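Local coordinates for inositol-1-monophosphatase (Nostoc sp., PDB 5ZHH), which probably hydrolyses inositol monophosphates to free inositol and phosphate, as a metal-dependent phosphatase of the inositol monophosphatase family, at residues A[127-130]-A[136-139]; A[5-10]-A[80-85]; A[88-93]-A[190-195]. One frame throughout, in Å; residues are numbered along the deposited sequence.

Contact 1: A[127-130]-A[136-139]; sequences LFRG and ATRN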
loop_
_atom_site.group_PDB
_atom_site.type_symbol
_atom_site.label_atom_id
_atom_site.label_comp_id
_atom_site.label_asym_id
_atom_site.label_seq_id
_atom_site.Cartn_x
_atom_site.Cartn_y
_atom_site.Cartn_z
ATOM N N LEU A 127 -3.112 7.237 -9.513
ATOM C CA LEU A 127 -3.083 8.628 -9.945
ATOM C C LEU A 127 -2.769 8.657 -11.437
ATOM O O LEU A 127 -1.645 8.354 -11.842
ATOM C CB LEU A 127 -2.039 9.400 -9.137
ATOM C CG LEU A 127 -1.787 10.850 -9.528
ATOM C CD1 LEU A 127 -3.054 11.656 -9.307
ATOM C CD2 LEU A 127 -0.613 11.428 -8.705
ATOM N N PHE A 128 -3.762 9.000 -12.256
ATOM C CA PHE A 128 -3.583 9.100 -13.699
ATOM C C PHE A 128 -3.388 10.563 -14.073
ATOM O O PHE A 128 -4.161 11.426 -13.645
ATOM C CB PHE A 128 -4.784 8.514 -14.448
ATOM C CG PHE A 128 -5.017 7.042 -14.176
ATOM C CD1 PHE A 128 -5.789 6.634 -13.092
ATOM C CD2 PHE A 128 -4.469 6.077 -15.004
ATOM C CE1 PHE A 128 -5.998 5.280 -12.828
ATOM C CE2 PHE A 128 -4.690 4.721 -14.763
ATOM C CZ PHE A 128 -5.446 4.326 -13.668
ATOM N N ARG A 129 -2.366 10.840 -14.873
ATOM C CA ARG A 129 -2.023 12.215 -15.210
ATOM C C ARG A 129 -1.654 12.308 -16.681
ATOM O O ARG A 129 -0.926 11.458 -17.202
ATOM C CB ARG A 129 -0.865 12.730 -14.338
ATOM C CG ARG A 129 -1.256 12.966 -12.881
ATOM C CD ARG A 129 -0.035 13.020 -11.973
ATOM N NE ARG A 129 0.902 14.093 -12.292
ATOM C CZ ARG A 129 2.057 13.896 -12.926
ATOM N NH1 ARG A 129 2.387 12.672 -13.314
ATOM N NH2 ARG A 129 2.880 14.910 -13.167
ATOM N N GLY A 130 -2.161 13.342 -17.342
ATOM C CA GLY A 130 -1.838 13.571 -18.736
ATOM C C GLY A 130 -2.019 15.024 -19.098
ATOM O O GLY A 130 -2.863 15.722 -18.531
ATOM N N ALA A 136 1.351 10.545 -20.734
ATOM C CA ALA A 136 0.366 9.995 -19.823
ATOM C C ALA A 136 1.052 9.044 -18.857
ATOM O O ALA A 136 1.908 8.245 -19.259
ATOM C CB ALA A 136 -0.752 9.259 -20.585
ATOM N N THR A 137 0.668 9.135 -17.585
ATOM C CA THR A 137 1.264 8.320 -16.543
ATOM C C THR A 137 0.192 7.833 -15.584
ATOM O O THR A 137 -0.863 8.453 -15.421
ATOM C CB THR A 137 2.316 9.083 -15.715
ATOM O OG1 THR A 137 1.704 10.241 -15.135
ATOM C CG2 THR A 137 3.505 9.488 -16.566
ATOM N N ARG A 138 0.498 6.719 -14.931
ATOM C CA ARG A 138 -0.195 6.289 -13.728
ATOM C C ARG A 138 0.833 6.105 -12.622
ATOM O O ARG A 138 1.858 5.438 -12.820
ATOM C CB ARG A 138 -1.002 5.007 -13.957
ATOM C CG ARG A 138 -1.598 4.441 -12.675
ATOM C CD ARG A 138 -2.208 3.073 -12.929
ATOM N NE ARG A 138 -1.266 2.173 -13.585
ATOM C CZ ARG A 138 -0.398 1.394 -12.954
ATOM N NH1 ARG A 138 -0.327 1.409 -11.628
ATOM N NH2 ARG A 138 0.422 0.611 -13.652
ATOM N N ASN A 139 0.571 6.728 -11.472
ATOM C CA ASN A 139 1.532 6.783 -10.368
ATOM C C ASN A 139 2.917 7.195 -10.864
ATOM O O ASN A 139 3.949 6.656 -10.443
ATOM C CB ASN A 139 1.557 5.457 -9.605
ATOM C CG ASN A 139 0.243 5.196 -8.873
ATOM O OD1 ASN A 139 -0.624 6.065 -8.824
ATOM N ND2 ASN A 139 0.093 4.004 -8.304
HETATM O O HOH W 1 0.705 9.665 -12.642
HETATM O O HOH W 2 2.004 12.311 -16.794
#
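Arg129 and Thr137 face each other as an antiparallel hydrogen-bonded pair, with the non-hydrogen-bonded pairs Phe128–Arg138 and Gly130–Ala136 on either side of it. The two strand segments run 4.7 Å apart at 170°, forming a hairpin. Arg129 N gives to Thr137 O at 2.9 Å, and Thr137 N returns the bond to Arg129 O. Asn139 continues this pattern although it has left the strand: its backbone N gives to Leu127 O, while its side-chain OD1 takes the bond of Leu127 N at 2.8 Å, in the place the main-chain O of Asn139 would take if the strand went on. The amide is turned to this place with CG beside its own N, and its ND2 is held by Asp125 O.

Phe128 and Arg138 lie alongside each other on one face of the sheet. The aliphatic part of Arg138 runs over the phenyl ring: CG stands 4.0 Å from the ring centroid, a CH-pi contact displaced toward the rim, and CD comes to 3.5 Å from Phe128 CE2. The chain is extended as far as CG and CD, then bends at chi3 (52°), and the guanidinium plane ends 59° from the ring's. With an alanine at Phe128, the methylenes of Arg138 would probably lose the surface they lie on, leaving the arginine less fixed and a gap beside Leu222 of helix 213-225. On the other face, Thr137 OG1 binds two waters, one also held by Leu127 O at 2.8 Å and the other by Arg129 O, while Arg129 NE bonds to Thr12 of helix 3-25.

The chemistry is thus divided by face: apolar carbon meets the ring on one, whereas on the other a hydroxyl and two waters bring further hydrogen bonds to strand carbonyls.

Contact 2: A[5-10]-A[80-85]; sequences QTFLDI and NEYLWA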
loop_
_atom_site.group_PDB
_atom_site.type_symbol
_atom_site.label_atom_id
_atom_site.label_comp_id
_atom_site.label_asym_id
_atom_site.label_seq_id
_atom_site.Cartn_x
_atom_site.Cartn_y
_atom_site.Cartn_z
ATOM N N GLN A 5 2.477 22.105 -17.965
ATOM C CA GLN A 5 3.025 21.431 -16.792
ATOM C C GLN A 5 2.621 22.143 -15.507
ATOM O O GLN A 5 2.338 21.499 -14.492
ATOM C CB GLN A 5 4.547 21.349 -16.906
ATOM C CG GLN A 5 5.211 20.563 -15.793
ATOM C CD GLN A 5 4.966 19.073 -15.926
ATOM O OE1 GLN A 5 5.310 18.470 -16.943
ATOM N NE2 GLN A 5 4.376 18.470 -14.898
ATOM N N THR A 6 2.585 23.477 -15.533
ATOM C CA THR A 6 2.125 24.226 -14.367
ATOM C C THR A 6 0.670 23.902 -14.048
ATOM O O THR A 6 0.315 23.686 -12.882
ATOM C CB THR A 6 2.309 25.725 -14.615
ATOM O OG1 THR A 6 3.706 26.019 -14.688
ATOM C CG2 THR A 6 1.682 26.551 -13.494
ATOM N N PHE A 7 -0.184 23.840 -15.079
ATOM C CA PHE A 7 -1.572 23.447 -14.867
ATOM C C PHE A 7 -1.659 22.035 -14.314
ATOM O O PHE A 7 -2.433 21.767 -13.388
ATOM C CB PHE A 7 -2.352 23.530 -16.181
ATOM C CG PHE A 7 -2.424 24.908 -16.756
ATOM C CD1 PHE A 7 -2.457 26.011 -15.930
ATOM C CD2 PHE A 7 -2.457 25.097 -18.127
ATOM C CE1 PHE A 7 -2.525 27.291 -16.460
ATOM C CE2 PHE A 7 -2.528 26.373 -18.664
ATOM C CZ PHE A 7 -2.559 27.470 -17.830
ATOM N N LEU A 8 -0.857 21.124 -14.867
ATOM C CA LEU A 8 -0.888 19.728 -14.448
ATOM C C LEU A 8 -0.409 19.561 -13.009
ATOM O O LEU A 8 -0.947 18.731 -12.261
ATOM C CB LEU A 8 -0.039 18.894 -15.411
ATOM C CG LEU A 8 0.097 17.409 -15.089
ATOM C CD1 LEU A 8 -1.274 16.751 -15.125
ATOM C CD2 LEU A 8 1.060 16.729 -16.051
ATOM N N ASP A 9 0.615 20.323 -12.610
ATOM C CA ASP A 9 1.095 20.267 -11.233
ATOM C C ASP A 9 -0.017 20.614 -10.252
ATOM O O ASP A 9 -0.171 19.961 -9.216
ATOM C CB ASP A 9 2.277 21.223 -11.032
ATOM C CG ASP A 9 3.543 20.761 -11.723
ATOM O OD1 ASP A 9 3.629 19.577 -12.115
ATOM O OD2 ASP A 9 4.463 21.595 -11.864
ATOM N N ILE A 10 -0.775 21.675 -10.543
ATOM C CA ILE A 10 -1.797 22.134 -9.608
ATOM C C ILE A 10 -2.993 21.189 -9.608
ATOM O O ILE A 10 -3.572 20.894 -8.554
ATOM C CB ILE A 10 -2.219 23.575 -9.944
ATOM C CG1 ILE A 10 -1.043 24.525 -9.746
ATOM C CG2 ILE A 10 -3.391 24.000 -9.070
ATOM C CD1 ILE A 10 -0.363 24.357 -8.425
ATOM N N ASN A 80 -14.627 31.403 -21.473
ATOM C CA ASN A 80 -13.254 31.713 -21.093
ATOM C C ASN A 80 -12.281 30.791 -21.815
ATOM O O ASN A 80 -12.589 29.633 -22.109
ATOM C CB ASN A 80 -13.100 31.563 -19.573
ATOM C CG ASN A 80 -11.772 32.103 -19.036
ATOM O OD1 ASN A 80 -10.705 31.917 -19.626
ATOM N ND2 ASN A 80 -11.844 32.759 -17.886
ATOM N N GLU A 81 -11.091 31.321 -22.102
ATOM C CA GLU A 81 -10.044 30.489 -22.679
ATOM C C GLU A 81 -9.761 29.278 -21.797
ATOM O O GLU A 81 -9.522 28.177 -22.303
ATOM C CB GLU A 81 -8.776 31.316 -22.886
ATOM C CG GLU A 81 -7.602 30.521 -23.418
ATOM C CD GLU A 81 -6.349 31.360 -23.571
ATOM O OE1 GLU A 81 -6.277 32.447 -22.959
ATOM O OE2 GLU A 81 -5.444 30.936 -24.318
ATOM N N TYR A 82 -9.799 29.457 -20.479
ATOM C CA TYR A 82 -9.510 28.389 -19.529
ATOM C C TYR A 82 -10.779 28.015 -18.779
ATOM O O TYR A 82 -11.375 28.857 -18.097
ATOM C CB TYR A 82 -8.415 28.813 -18.550
ATOM C CG TYR A 82 -7.105 29.128 -19.226
ATOM C CD1 TYR A 82 -6.340 28.123 -19.799
ATOM C CD2 TYR A 82 -6.630 30.434 -19.289
ATOM C CE1 TYR A 82 -5.140 28.401 -20.419
ATOM C CE2 TYR A 82 -5.429 30.725 -19.910
ATOM C CZ TYR A 82 -4.688 29.704 -20.472
ATOM O OH TYR A 82 -3.492 29.985 -21.089
ATOM N N LEU A 83 -11.181 26.753 -18.896
ATOM C CA LEU A 83 -12.382 26.247 -18.244
ATOM C C LEU A 83 -12.058 24.893 -17.639
ATOM O O LEU A 83 -11.749 23.947 -18.370
ATOM C CB LEU A 83 -13.556 26.131 -19.229
ATOM C CG LEU A 83 -14.865 25.609 -18.628
ATOM C CD1 LEU A 83 -15.363 26.567 -17.559
ATOM C CD2 LEU A 83 -15.933 25.406 -19.706
ATOM N N TRP A 84 -12.142 24.799 -16.312
ATOM C CA TRP A 84 -11.881 23.553 -15.604
ATOM C C TRP A 84 -13.182 22.771 -15.479
ATOM O O TRP A 84 -14.206 23.319 -15.059
ATOM C CB TRP A 84 -11.295 23.814 -14.217
ATOM C CG TRP A 84 -9.906 24.365 -14.230
ATOM C CD1 TRP A 84 -9.552 25.681 -14.268
ATOM C CD2 TRP A 84 -8.680 23.620 -14.181
ATOM N NE1 TRP A 84 -8.185 25.804 -14.261
ATOM C CE2 TRP A 84 -7.625 24.554 -14.212
ATOM C CE3 TRP A 84 -8.372 22.256 -14.134
ATOM C CZ2 TRP A 84 -6.283 24.171 -14.188
ATOM C CZ3 TRP A 84 -7.033 21.875 -14.108
ATOM C CH2 TRP A 84 -6.007 22.831 -14.135
ATOM N N ALA A 85 -13.145 21.504 -15.872
ATOM C CA ALA A 85 -14.288 20.601 -15.770
ATOM C C ALA A 85 -13.996 19.637 -14.626
ATOM O O ALA A 85 -13.130 18.761 -14.752
ATOM C CB ALA A 85 -14.529 19.863 -17.087
#
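Three aromatic side chains, Phe7, Tyr82 and Trp84, carry this contact, in which no hydrogen bond joins helix and strand: the ring of Phe7 reaches out to Tyr82, while the indole of Trp84 reaches in to the backbone of Phe7, although the closest CA atoms, those of Phe7 and Trp84, are 10.3 Å apart. Phe7 turns an edge toward the face of Tyr82 in an offset edge-to-face pair. The centroids are 5.3 Å apart and the planes lie at 63°. The touching edge is CE2 and CZ, with Phe7 CE2 at 3.7 Å from Tyr82 CE1, so the meeting is at the side of the tyrosine ring away from its centre.

Trp84 uses the far end of its indole. Its CH2 lies 3.8 Å from the backbone O of Phe7, which sits in the plane of the indole at its edge, and the same carbon is 4.2 Å from Phe7 CB. The indole NE1 is occupied by His65, whose ring also stacks on Tyr82 and meets Phe7, while Phe62 adds an edge-to-face partner to Phe7.

Where the strand begins, Asn80 OD1 accepts from Tyr82 N at 2.8 Å, closing an Asx turn that leads the chain into it. The whole is an aromatic cluster that packs the N-terminal helix 3-25 against the large mixed sheet, a helix-on-sheet interface within the layered alpha/beta fold of the inositol monophosphatase family.

Contact 3: A[88-93]-A[190-195]; sequences PLDGTT and SAALDL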
loop_
_atom_site.group_PDB
_atom_site.type_symbol
_atom_site.label_atom_id
_atom_site.label_comp_id
_atom_site.label_asym_id
_atom_site.label_seq_id
_atom_site.Cartn_x
_atom_site.Cartn_y
_atom_site.Cartn_z
ATOM N N PRO A 88 -15.908 16.238 -8.427
ATOM C CA PRO A 88 -15.294 15.955 -7.122
ATOM C C PRO A 88 -15.489 14.521 -6.668
ATOM O O PRO A 88 -14.802 14.086 -5.736
ATOM C CB PRO A 88 -16.004 16.933 -6.179
ATOM C CG PRO A 88 -17.339 17.174 -6.837
ATOM C CD PRO A 88 -17.069 17.140 -8.322
ATOM N N LEU A 89 -16.420 13.784 -7.279
ATOM C CA LEU A 89 -16.664 12.391 -6.903
ATOM C C LEU A 89 -17.421 11.740 -8.067
ATOM O O LEU A 89 -18.651 11.754 -8.102
ATOM C CB LEU A 89 -17.430 12.292 -5.597
ATOM C CG LEU A 89 -17.861 10.929 -5.051
ATOM C CD1 LEU A 89 -16.778 9.895 -5.222
ATOM C CD2 LEU A 89 -18.240 11.064 -3.574
ATOM N N ASP A 90 -16.667 11.185 -9.011
ATOM C CA ASP A 90 -17.264 10.390 -10.078
ATOM C C ASP A 90 -17.471 8.973 -9.564
ATOM O O ASP A 90 -16.578 8.406 -8.929
ATOM C CB ASP A 90 -16.375 10.377 -11.319
ATOM C CG ASP A 90 -17.018 9.648 -12.484
ATOM O OD1 ASP A 90 -18.232 9.851 -12.720
ATOM O OD2 ASP A 90 -16.319 8.845 -13.139
ATOM N N GLY A 91 -18.652 8.415 -9.805
ATOM C CA GLY A 91 -18.985 7.110 -9.269
ATOM C C GLY A 91 -19.738 7.219 -7.956
ATOM O O GLY A 91 -19.420 6.521 -6.992
ATOM N N THR A 92 -20.739 8.102 -7.904
ATOM C CA THR A 92 -21.415 8.374 -6.638
ATOM C C THR A 92 -22.189 7.158 -6.139
ATOM O O THR A 92 -22.203 6.888 -4.936
ATOM C CB THR A 92 -22.336 9.588 -6.772
ATOM O OG1 THR A 92 -23.200 9.417 -7.899
ATOM C CG2 THR A 92 -21.517 10.858 -6.952
ATOM N N THR A 93 -22.863 6.431 -7.039
ATOM C CA THR A 93 -23.548 5.204 -6.637
ATOM C C THR A 93 -22.567 4.202 -6.039
ATOM O O THR A 93 -22.823 3.624 -4.972
ATOM C CB THR A 93 -24.286 4.599 -7.837
ATOM O OG1 THR A 93 -25.314 5.494 -8.269
ATOM C CG2 THR A 93 -24.918 3.268 -7.477
ATOM N N SER A 190 -17.830 4.011 -13.144
ATOM C CA SER A 190 -17.141 5.305 -13.169
ATOM C C SER A 190 -16.617 5.576 -14.572
ATOM O O SER A 190 -15.672 4.917 -15.021
ATOM C CB SER A 190 -15.992 5.347 -12.157
ATOM O OG SER A 190 -15.190 6.501 -12.375
ATOM N N ALA A 191 -17.202 6.568 -15.248
ATOM C CA ALA A 191 -16.783 6.893 -16.611
ATOM C C ALA A 191 -15.342 7.405 -16.653
ATOM O O ALA A 191 -14.595 7.096 -17.589
ATOM C CB ALA A 191 -17.746 7.913 -17.224
ATOM N N ALA A 192 -14.935 8.201 -15.656
ATOM C CA ALA A 192 -13.561 8.701 -15.648
ATOM C C ALA A 192 -12.568 7.555 -15.506
ATOM O O ALA A 192 -11.566 7.496 -16.230
ATOM C CB ALA A 192 -13.368 9.726 -14.526
ATOM N N LEU A 193 -12.841 6.619 -14.594
ATOM C CA LEU A 193 -11.965 5.460 -14.459
ATOM C C LEU A 193 -12.012 4.575 -15.692
ATOM O O LEU A 193 -11.001 3.959 -16.045
ATOM C CB LEU A 193 -12.315 4.655 -13.207
ATOM C CG LEU A 193 -11.821 5.303 -11.904
ATOM C CD1 LEU A 193 -12.255 4.494 -10.683
ATOM C CD2 LEU A 193 -10.304 5.472 -11.932
ATOM N N ASP A 194 -13.168 4.489 -16.356
ATOM C CA ASP A 194 -13.220 3.725 -17.595
ATOM C C ASP A 194 -12.262 4.306 -18.628
ATOM O O ASP A 194 -11.508 3.569 -19.267
ATOM C CB ASP A 194 -14.652 3.675 -18.136
ATOM C CG ASP A 194 -15.579 2.848 -17.256
ATOM O OD1 ASP A 194 -15.070 2.013 -16.470
ATOM O OD2 ASP A 194 -16.814 2.996 -17.378
ATOM N N LEU A 195 -12.242 5.634 -18.770
ATOM C CA LEU A 195 -11.297 6.272 -19.684
ATOM C C LEU A 195 -9.855 6.008 -19.265
ATOM O O LEU A 195 -8.995 5.713 -20.111
ATOM C CB LEU A 195 -11.578 7.773 -19.735
ATOM C CG LEU A 195 -12.835 8.107 -20.550
ATOM C CD1 LEU A 195 -13.391 9.463 -20.161
ATOM C CD2 LEU A 195 -12.493 8.078 -22.024
HETATM O O HOH W 3 -19.563 8.145 -14.187
#
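Asp90 and Ser190 bury the most surface here, and one oxygen, Asp90 OD2, does nearly all the work. It accepts from Ser190 OG at 2.7 Å and from Ala192 N at 2.9 Å, two donors that reach it from opposite faces of the carboxylate plane. The amide comes on the syn side, 30° out of that plane, whereas the hydroxyl stands farther above it, at 45°. The carboxylate is carried across to the helix by an extended first torsion, CG lying opposite the backbone N (chi1 -176°). The methyl of Ala192 packs beside it, CB being 3.4 Å from the same OD2.

Ser190 has a double task. While its OG donates a hydrogen bond to Asp90, it also accepts from Leu193 N at 3.2 Å, making it the N-cap of helix 191-199. The other oxygen, Asp90 OD1, takes a bond from a water that accepts in turn from Ala191 N at 3.0 Å. The first turn of the helix therefore meets the aspartate directly and through water.

Asp87 and Asp215 lie close to Asp90 OD1, gathering three acidic side chains. Such a cluster, with Asp90 in an Asp-Pro-Leu-Asp-Gly-Thr-Thr sequence, is consistent with the metal-binding active site known in the inositol monophosphatase family; the start of helix 191-199 holds one of its aspartates by OD2.

Overall arrangement
Contact 2 closes before either of the others opens, and contact 1 falls between the two segments of contact 3. All three reach the large mixed sheet. Contact 1 is a hairpin toward one side of it, and contacts 2 and 3 share strand 82-90, the former near its start and the latter at its end. Their centres lie about 20 Å apart, and each is about 16 Å from that of contact 1. Helix 3-25 links contacts 1 and 2, since Leu8 packs on Arg129. The sheet thus spans from the part covered by helix 3-25 to the acidic cluster at contact 3, probably the catalytic centre.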